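Local atomic coordinates of beta-ketoacyl-[acyl-carrier-protein] synthase FabY (Pseudomonas aeruginosa, PDB entry 4CW4), a protein that catalyses the condensation of acetyl-CoA with malonyl-[acyl-carrier protein] to give acetoacetyl-ACP, the primer of bacterial fatty acid synthesis. Residues A433-H439 with L530-N536; I463-V468 with Q515-I519. All coordinates share one frame; numbering follows the deposited sequence.

Following the chain from its N terminus, A433-H439 comes first and runs through strand 434-437 to the loop that carries His439, a predicted active-site residue. Helix 444-461 then leads into I463-V468. Contact 2 closes the smaller loop, which takes in helix 482-496, when Q515-I519 pairs with I463-V468. Contact 1 closes the larger one with L530-N536 and so encloses contact 2. The two contacts, with centres about 11 Å apart, are joined because strands 434-437 and 466-469 are themselves neighbours: Val436 N lies 2.8 Å from Pro467 O. Together they give the parallel order 517-519, 466-469, 434-437, 532-539, ending beside antiparallel strand 543-550.

Contact 1: A433-H439 with L530-N536; sequences ASFVHAH and LEVCFIN
The axes of parallel strands 434-437 and 532-536 approach to 4.7 Å at an angle of 21°, and backbone hydrogen bonds run from Phe435 N to Val532 O, Phe534 N to Phe435 O, His437 N to Phe534 O and Asn536 N to His437 O. At the start of the pairing Ala433 O accepts two donors, Glu531 N at 2.8 Å and Val532 N at 3.2 Å. On the face bearing Phe435, Cys533 reaches over the aromatic ring: SG stands 3.8 Å from the Phe435 ring centroid, 21° off the normal, and Cys533 CB adds a CH-pi contact. With chi1 of 68°, Phe435 CG sits between its own N and carbonyl carbon, which brings the ring in toward the partner strand. The same sulfur meets the His437 ring in plane at its edge, 3.7 Å from CD2. Leu530 crosses Phe435 at about a right angle, its CD1 3.7 Å from Phe435 CD1, while Ile535 CD1 touches His437 CB. On the opposite face, with Val436, Ser434 OG approaches the edge of the Phe534 ring, 3.5 Å from CE2; this hydroxyl is hydrogen-bonded to Val430 O. Helix 409-425 packs on Phe534, and helix 482-496 on Phe435 and His437. The pairing thus delivers His439, a predicted active-site residue whose side chain lies near those of His477 and Cys286, the inferred active-site cysteine, from a buried segment whose polar groups are tied down: Asn536 OD1 bonds Ser546, and its ND2 shares Glu450 OE2 with His439 N, which probably helps to fix the backbone of His439.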
ATOM      1  N   ALA A 433     -23.325  15.591 -22.820  1.00 13.89           N
ATOM      2  CA  ALA A 433     -23.549  15.832 -21.404  1.00 13.35           C
ATOM      3  C   ALA A 433     -22.534  15.104 -20.540  1.00 12.34           C
ATOM      4  O   ALA A 433     -22.857  14.668 -19.436  1.00 13.47           O
ATOM      5  CB  ALA A 433     -24.958  15.436 -21.018  1.00 13.35           C
ATOM      6  N   SER A 434     -21.301  14.995 -21.031  1.00 11.85           N
ATOM      7  CA  SER A 434     -20.219  14.451 -20.209  1.00 11.72           C
ATOM      8  C   SER A 434     -19.045  15.420 -20.158  1.00 11.31           C
ATOM      9  O   SER A 434     -18.885  16.259 -21.043  1.00 13.24           O
ATOM     10  CB  SER A 434     -19.772  13.053 -20.688  1.00 12.94           C
ATOM     11  OG  SER A 434     -18.926  13.125 -21.811  1.00 12.61           O
ATOM     12  N   PHE A 435     -18.242  15.303 -19.104  1.00 11.31           N
ATOM     13  CA  PHE A 435     -17.038  16.109 -18.947  1.00 11.29           C
ATOM     14  C   PHE A 435     -15.928  15.255 -18.346  1.00 10.79           C
ATOM     15  O   PHE A 435     -16.173  14.159 -17.822  1.00 11.81           O
ATOM     16  CB  PHE A 435     -17.305  17.398 -18.144  1.00 12.80           C
ATOM     17  CG  PHE A 435     -17.631  17.202 -16.671  1.00 12.61           C
ATOM     18  CD1 PHE A 435     -18.829  16.626 -16.258  1.00 12.60           C
ATOM     19  CD2 PHE A 435     -16.758  17.674 -15.694  1.00 13.07           C
ATOM     20  CE1 PHE A 435     -19.127  16.494 -14.895  1.00 12.79           C
ATOM     21  CE2 PHE A 435     -17.049  17.533 -14.345  1.00 12.41           C
ATOM     22  CZ  PHE A 435     -18.238  16.946 -13.951  1.00 12.49           C
ATOM     23  N   VAL A 436     -14.707  15.763 -18.455  1.00 10.66           N
ATOM     24  CA  VAL A 436     -13.533  15.058 -17.973  1.00 10.21           C
ATOM     25  C   VAL A 436     -12.880  15.854 -16.855  1.00 10.64           C
ATOM     26  O   VAL A 436     -12.587  17.044 -16.989  1.00 10.73           O
ATOM     27  CB  VAL A 436     -12.490  14.864 -19.099  1.00 11.27           C
ATOM     28  CG1 VAL A 436     -11.228  14.155 -18.564  1.00 11.09           C
ATOM     29  CG2 VAL A 436     -13.078  14.108 -20.282  1.00 12.39           C
ATOM     30  N   HIS A 437     -12.679  15.191 -15.730  1.00 10.18           N
ATOM     31  CA  HIS A 437     -11.776  15.670 -14.694  1.00  9.70           C
ATOM     32  C   HIS A 437     -10.399  15.159 -15.064  1.00  8.78           C
ATOM     33  O   HIS A 437     -10.032  14.011 -14.773  1.00  9.39           O
ATOM     34  CB  HIS A 437     -12.219  15.202 -13.304  1.00 10.41           C
ATOM     35  CG  HIS A 437     -12.783  16.314 -12.484  1.00  9.95           C
ATOM     36  ND1 HIS A 437     -11.975  17.197 -11.810  1.00 10.06           N
ATOM     37  CD2 HIS A 437     -14.061  16.739 -12.297  1.00 10.14           C
ATOM     38  CE1 HIS A 437     -12.727  18.117 -11.232  1.00 10.11           C
ATOM     39  NE2 HIS A 437     -13.997  17.858 -11.508  1.00 10.85           N
ATOM     40  N   ALA A 438      -9.646  16.023 -15.737  1.00  9.13           N
ATOM     41  CA  ALA A 438      -8.342  15.657 -16.230  1.00  9.34           C
ATOM     42  C   ALA A 438      -7.384  15.474 -15.084  1.00  9.41           C
ATOM     43  O   ALA A 438      -7.479  16.139 -14.062  1.00 10.10           O
ATOM     44  CB  ALA A 438      -7.804  16.718 -17.153  1.00 10.11           C
ATOM     45  N   HIS A 439      -6.440  14.581 -15.296  1.00  9.51           N
ATOM     46  CA  HIS A 439      -5.348  14.393 -14.364  1.00  9.76           C
ATOM     47  C   HIS A 439      -4.669  15.745 -14.153  1.00  9.94           C
ATOM     48  O   HIS A 439      -4.471  16.168 -13.025  1.00 10.14           O
ATOM     49  CB  HIS A 439      -4.366  13.364 -14.898  1.00 10.02           C
ATOM     50  CG  HIS A 439      -3.209  13.129 -13.990  1.00  9.89           C
ATOM     51  ND1 HIS A 439      -3.363  12.638 -12.711  1.00 11.17           N
ATOM     52  CD2 HIS A 439      -1.880  13.327 -14.166  1.00 10.39           C
ATOM     53  CE1 HIS A 439      -2.173  12.524 -12.143  1.00 11.70           C
ATOM     54  NE2 HIS A 439      -1.260  12.956 -12.997  1.00 10.94           N
ATOM     55  N   LEU A 530     -24.660  18.619 -17.156  1.00 18.39           N
ATOM     56  CA  LEU A 530     -23.710  17.530 -17.294  1.00 16.55           C
ATOM     57  C   LEU A 530     -24.189  16.358 -16.441  1.00 17.02           C
ATOM     58  O   LEU A 530     -24.606  16.547 -15.296  1.00 19.25           O
ATOM     59  CB  LEU A 530     -22.321  18.010 -16.885  1.00 16.32           C
ATOM     60  CG  LEU A 530     -21.691  19.020 -17.830  1.00 16.86           C
ATOM     61  CD1 LEU A 530     -20.565  19.777 -17.139  1.00 17.14           C
ATOM     62  CD2 LEU A 530     -21.209  18.335 -19.092  1.00 17.14           C
ATOM     63  N   GLU A 531     -24.152  15.158 -17.016  1.00 15.34           N
ATOM     64  CA  GLU A 531     -24.732  13.966 -16.398  1.00 14.94           C
ATOM     65  C   GLU A 531     -23.702  12.903 -16.076  1.00 13.27           C
ATOM     66  O   GLU A 531     -23.979  12.019 -15.287  1.00 13.56           O
ATOM     67  CB  GLU A 531     -25.798  13.331 -17.301  1.00 17.13           C
ATOM     68  CG  GLU A 531     -26.906  14.280 -17.775  1.00 20.22           C
ATOM     69  CD  GLU A 531     -27.883  14.692 -16.690  1.00 21.88           C
ATOM     70  OE1 GLU A 531     -27.644  14.435 -15.493  1.00 22.59           O
ATOM     71  OE2 GLU A 531     -28.910  15.309 -17.050  1.00 23.69           O
ATOM     72  N   VAL A 532     -22.533  12.988 -16.705  1.00 12.14           N
ATOM     73  CA  VAL A 532     -21.498  11.977 -16.547  1.00 11.73           C
ATOM     74  C   VAL A 532     -20.143  12.647 -16.441  1.00 11.41           C
ATOM     75  O   VAL A 532     -19.839  13.536 -17.223  1.00 12.41           O
ATOM     76  CB  VAL A 532     -21.471  11.040 -17.753  1.00 12.84           C
ATOM     77  CG1 VAL A 532     -20.301  10.023 -17.659  1.00 13.60           C
ATOM     78  CG2 VAL A 532     -22.800  10.336 -17.891  1.00 14.35           C
ATOM     79  N   CYS A 533     -19.331  12.201 -15.476  1.00 10.11           N
ATOM     80  CA  CYS A 533     -17.951  12.657 -15.382  1.00 11.46           C
ATOM     81  C   CYS A 533     -16.989  11.484 -15.489  1.00 11.56           C
ATOM     82  O   CYS A 533     -17.183  10.440 -14.842  1.00 12.56           O
ATOM     83  CB  CYS A 533     -17.684  13.367 -14.058  1.00 12.01           C
ATOM     84  SG  CYS A 533     -16.014  14.067 -13.959  1.00 13.19           S
ATOM     85  N   PHE A 534     -15.951  11.674 -16.297  1.00 10.72           N
ATOM     86  CA  PHE A 534     -14.831  10.751 -16.370  1.00 10.42           C
ATOM     87  C   PHE A 534     -13.684  11.326 -15.544  1.00  9.71           C
ATOM     88  O   PHE A 534     -13.145  12.400 -15.859  1.00 11.02           O
ATOM     89  CB  PHE A 534     -14.416  10.578 -17.818  1.00 11.24           C
ATOM     90  CG  PHE A 534     -15.527  10.051 -18.681  1.00 10.78           C
ATOM     91  CD1 PHE A 534     -15.888   8.728 -18.610  1.00 11.86           C
ATOM     92  CD2 PHE A 534     -16.226  10.884 -19.529  1.00 10.98           C
ATOM     93  CE1 PHE A 534     -16.904   8.231 -19.376  1.00 11.42           C
ATOM     94  CE2 PHE A 534     -17.254  10.395 -20.294  1.00 11.61           C
ATOM     95  CZ  PHE A 534     -17.596   9.066 -20.220  1.00 11.47           C
ATOM     96  N   ILE A 535     -13.334  10.614 -14.474  1.00  9.57           N
ATOM     97  CA  ILE A 535     -12.216  10.986 -13.612  1.00  9.99           C
ATOM     98  C   ILE A 535     -10.957  10.302 -14.150  1.00  9.96           C
ATOM     99  O   ILE A 535     -10.928   9.070 -14.249  1.00 11.82           O
ATOM    100  CB  ILE A 535     -12.440  10.506 -12.164  1.00 11.46           C
ATOM    101  CG1 ILE A 535     -13.805  10.935 -11.605  1.00 13.88           C
ATOM    102  CG2 ILE A 535     -11.314  10.999 -11.271  1.00 11.87           C
ATOM    103  CD1 ILE A 535     -14.055  12.386 -11.544  1.00 16.31           C
ATOM    104  N   ASN A 536      -9.941  11.082 -14.511  1.00  8.98           N
ATOM    105  CA  ASN A 536      -8.735  10.525 -15.087  1.00  9.27           C
ATOM    106  C   ASN A 536      -7.513  10.721 -14.198  1.00 10.11           C
ATOM    107  O   ASN A 536      -7.301  11.803 -13.636  1.00 10.15           O
ATOM    108  CB  ASN A 536      -8.459  11.122 -16.466  1.00 11.10           C
ATOM    109  CG  ASN A 536      -7.516  10.246 -17.275  1.00 11.67           C
ATOM    110  OD1 ASN A 536      -7.625   9.010 -17.245  1.00 12.24           O
ATOM    111  ND2 ASN A 536      -6.546  10.861 -17.941  1.00 13.04           N
TER

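Contact 2: I463-V468 with Q515-I519; sequences IDGWPV and QRLSI
Three backbone hydrogen bonds join I463-V468 to Q515-I519 in parallel: Trp466 N to Arg516 O at 2.9 Å, Ser518 N to Trp466 O at 2.8 Å, and Val468 N to Ser518 O at 3.0 Å. The middle one is nearly straight at its hydrogen (176°), yet Ser518 N stands above the plane of the Trp466 carbonyl. On the face bearing Trp466, the methyl Leu517 CD2 meets the indole at its edge, 4.0 Å from CE3, and farther along the strands Ile519 CG1 rests 3.9 Å from Val468 CB. Ser518, on the other face, lays its CB against Gly465 O. Before the strands begin, the aliphatic part of Arg516 lies alongside the other segment, with CG 3.5 Å from Ile463 O. Bends at chi2 (144°) and chi3 (-72°) then take the guanidinium to a salt bridge with Asp455. At the more exposed edge a water accepts from Gly465 N and lies close to Asp464 OD1 and Gln515 O, so it links the two loop ends ahead of the strands where these carboxylate and carbonyl oxygens could not bond each other. The indole is positioned from within its own segment by Ile463 CD1 over one face, and from the neighbouring strand by Ser434 OG, which is hydrogen-bonded to Trp466 NE1. Helix 444-461 covers this face through Ala458 against Trp466 and Leu454 against Leu517. Strand 466-469 is therefore an inner strand, with 434-437 and 517-519 as its two neighbours, in the parallel part of the mixed, helix-covered sheet of the C-terminal half of a thiolase-fold ketosynthase.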
ATOM      1  N   ILE A 463     -17.106  12.687 -30.078  1.00 15.04           N
ATOM      2  CA  ILE A 463     -17.330  13.778 -29.148  1.00 14.60           C
ATOM      3  C   ILE A 463     -16.591  15.002 -29.659  1.00 15.74           C
ATOM      4  O   ILE A 463     -15.459  14.895 -30.128  1.00 16.28           O
ATOM      5  CB  ILE A 463     -16.764  13.436 -27.752  1.00 14.71           C
ATOM      6  CG1 ILE A 463     -17.272  12.058 -27.306  1.00 14.05           C
ATOM      7  CG2 ILE A 463     -17.150  14.508 -26.756  1.00 15.45           C
ATOM      8  CD1 ILE A 463     -16.679  11.563 -25.975  1.00 14.61           C
ATOM      9  N   ASP A 464     -17.224  16.162 -29.560  1.00 17.23           N
ATOM     10  CA  ASP A 464     -16.554  17.417 -29.874  1.00 18.00           C
ATOM     11  C   ASP A 464     -16.778  18.369 -28.705  1.00 16.08           C
ATOM     12  O   ASP A 464     -17.725  18.199 -27.951  1.00 16.23           O
ATOM     13  CB  ASP A 464     -17.087  18.003 -31.181  1.00 22.41           C
ATOM     14  CG  ASP A 464     -16.182  19.087 -31.747  1.00 26.89           C
ATOM     15  OD1 ASP A 464     -14.985  19.155 -31.363  1.00 27.65           O
ATOM     16  OD2 ASP A 464     -16.668  19.873 -32.580  1.00 29.56           O
ATOM     17  N   GLY A 465     -15.892  19.345 -28.539  1.00 15.37           N
ATOM     18  CA  GLY A 465     -16.009  20.311 -27.457  1.00 14.78           C
ATOM     19  C   GLY A 465     -16.116  19.666 -26.081  1.00 14.50           C
ATOM     20  O   GLY A 465     -16.885  20.114 -25.227  1.00 15.48           O
ATOM     21  N   TRP A 466     -15.354  18.601 -25.866  1.00 12.86           N
ATOM     22  CA  TRP A 466     -15.461  17.809 -24.635  1.00 12.83           C
ATOM     23  C   TRP A 466     -14.964  18.655 -23.480  1.00 12.58           C
ATOM     24  O   TRP A 466     -13.788  19.007 -23.443  1.00 13.37           O
ATOM     25  CB  TRP A 466     -14.608  16.559 -24.725  1.00 12.50           C
ATOM     26  CG  TRP A 466     -15.048  15.358 -23.918  1.00 12.28           C
ATOM     27  CD1 TRP A 466     -16.203  15.191 -23.229  1.00 12.29           C
ATOM     28  CD2 TRP A 466     -14.305  14.148 -23.768  1.00 12.17           C
ATOM     29  NE1 TRP A 466     -16.230  13.941 -22.646  1.00 12.20           N
ATOM     30  CE2 TRP A 466     -15.074  13.279 -22.972  1.00 12.65           C
ATOM     31  CE3 TRP A 466     -13.063  13.722 -24.238  1.00 12.53           C
ATOM     32  CZ2 TRP A 466     -14.641  11.991 -22.635  1.00 13.36           C
ATOM     33  CZ3 TRP A 466     -12.628  12.451 -23.904  1.00 12.68           C
ATOM     34  CH2 TRP A 466     -13.425  11.593 -23.115  1.00 12.76           C
ATOM     35  N   PRO A 467     -15.845  18.990 -22.536  1.00 12.18           N
ATOM     36  CA  PRO A 467     -15.384  19.903 -21.488  1.00 11.97           C
ATOM     37  C   PRO A 467     -14.399  19.236 -20.542  1.00 11.41           C
ATOM     38  O   PRO A 467     -14.614  18.101 -20.071  1.00 11.61           O
ATOM     39  CB  PRO A 467     -16.675  20.305 -20.761  1.00 13.12           C
ATOM     40  CG  PRO A 467     -17.772  19.977 -21.738  1.00 12.28           C
ATOM     41  CD  PRO A 467     -17.301  18.771 -22.472  1.00 12.43           C
ATOM     42  N   VAL A 468     -13.324  19.972 -20.266  1.00 10.99           N
ATOM     43  CA  VAL A 468     -12.233  19.516 -19.412  1.00 11.02           C
ATOM     44  C   VAL A 468     -12.011  20.493 -18.257  1.00 10.91           C
ATOM     45  O   VAL A 468     -11.966  21.709 -18.450  1.00 12.11           O
ATOM     46  CB  VAL A 468     -10.914  19.381 -20.229  1.00 12.13           C
ATOM     47  CG1 VAL A 468      -9.729  19.027 -19.336  1.00 12.86           C
ATOM     48  CG2 VAL A 468     -11.061  18.366 -21.346  1.00 12.85           C
ATOM     49  N   GLN A 515      -8.318  19.791 -30.566  1.00 15.20           N
ATOM     50  CA  GLN A 515      -9.331  19.854 -31.621  1.00 16.26           C
ATOM     51  C   GLN A 515     -10.725  19.496 -31.103  1.00 15.46           C
ATOM     52  O   GLN A 515     -11.688  20.168 -31.442  1.00 17.13           O
ATOM     53  CB  GLN A 515      -8.980  19.002 -32.856  1.00 18.74           C
ATOM     54  CG  GLN A 515     -10.003  19.212 -34.001  1.00 21.55           C
ATOM     55  CD  GLN A 515      -9.749  18.386 -35.259  1.00 24.90           C
ATOM     56  OE1 GLN A 515      -8.719  17.719 -35.415  1.00 24.89           O
ATOM     57  NE2 GLN A 515     -10.707  18.432 -36.170  1.00 27.76           N
ATOM     58  N   ARG A 516     -10.820  18.450 -30.281  1.00 14.38           N
ATOM     59  CA  ARG A 516     -12.106  17.975 -29.763  1.00 14.25           C
ATOM     60  C   ARG A 516     -12.345  18.261 -28.279  1.00 13.25           C
ATOM     61  O   ARG A 516     -13.286  17.729 -27.707  1.00 14.45           O
ATOM     62  CB  ARG A 516     -12.242  16.473 -30.039  1.00 16.89           C
ATOM     63  CG  ARG A 516     -12.556  16.197 -31.509  1.00 20.87           C
ATOM     64  CD  ARG A 516     -11.903  14.948 -32.041  1.00 24.73           C
ATOM     65  NE  ARG A 516     -10.457  15.125 -32.199  1.00 27.15           N
ATOM     66  CZ  ARG A 516      -9.771  14.978 -33.334  1.00 26.27           C
ATOM     67  NH1 ARG A 516     -10.376  14.672 -34.476  1.00 26.23           N
ATOM     68  NH2 ARG A 516      -8.457  15.145 -33.322  1.00 25.95           N
ATOM     69  N   LEU A 517     -11.526  19.125 -27.681  1.00 12.45           N
ATOM     70  CA  LEU A 517     -11.616  19.430 -26.256  1.00 12.31           C
ATOM     71  C   LEU A 517     -11.962  20.890 -26.034  1.00 13.45           C
ATOM     72  O   LEU A 517     -11.564  21.767 -26.818  1.00 15.40           O
ATOM     73  CB  LEU A 517     -10.288  19.139 -25.534  1.00 12.95           C
ATOM     74  CG  LEU A 517      -9.645  17.766 -25.731  1.00 12.32           C
ATOM     75  CD1 LEU A 517      -8.352  17.635 -24.948  1.00 12.43           C
ATOM     76  CD2 LEU A 517     -10.590  16.642 -25.360  1.00 12.70           C
ATOM     77  N   SER A 518     -12.685  21.143 -24.949  1.00 13.03           N
ATOM     78  CA  SER A 518     -12.984  22.501 -24.522  1.00 13.63           C
ATOM     79  C   SER A 518     -12.358  22.747 -23.154  1.00 12.75           C
ATOM     80  O   SER A 518     -12.890  22.318 -22.115  1.00 13.39           O
ATOM     81  CB  SER A 518     -14.488  22.749 -24.460  1.00 15.32           C
ATOM     82  OG  SER A 518     -14.779  24.025 -23.904  1.00 17.63           O
ATOM     83  N   ILE A 519     -11.204  23.404 -23.179  1.00 12.86           N
ATOM     84  CA  ILE A 519     -10.413  23.685 -21.985  1.00 13.68           C
ATOM     85  C   ILE A 519     -10.428  25.193 -21.753  1.00 14.33           C
ATOM     86  O   ILE A 519      -9.888  25.962 -22.561  1.00 16.32           O
ATOM     87  CB  ILE A 519      -8.941  23.241 -22.150  1.00 13.77           C
ATOM     88  CG1 ILE A 519      -8.843  21.755 -22.525  1.00 14.24           C
ATOM     89  CG2 ILE A 519      -8.191  23.470 -20.853  1.00 14.95           C
ATOM     90  CD1 ILE A 519      -7.498  21.334 -23.033  1.00 16.05           C
TER
HETATM   91  O   HOH W   1     -13.957  21.017 -30.054  1.00 30.57           O
HETATM   92  O   HOH W   2     -13.460  18.727 -34.272  1.00 43.57           O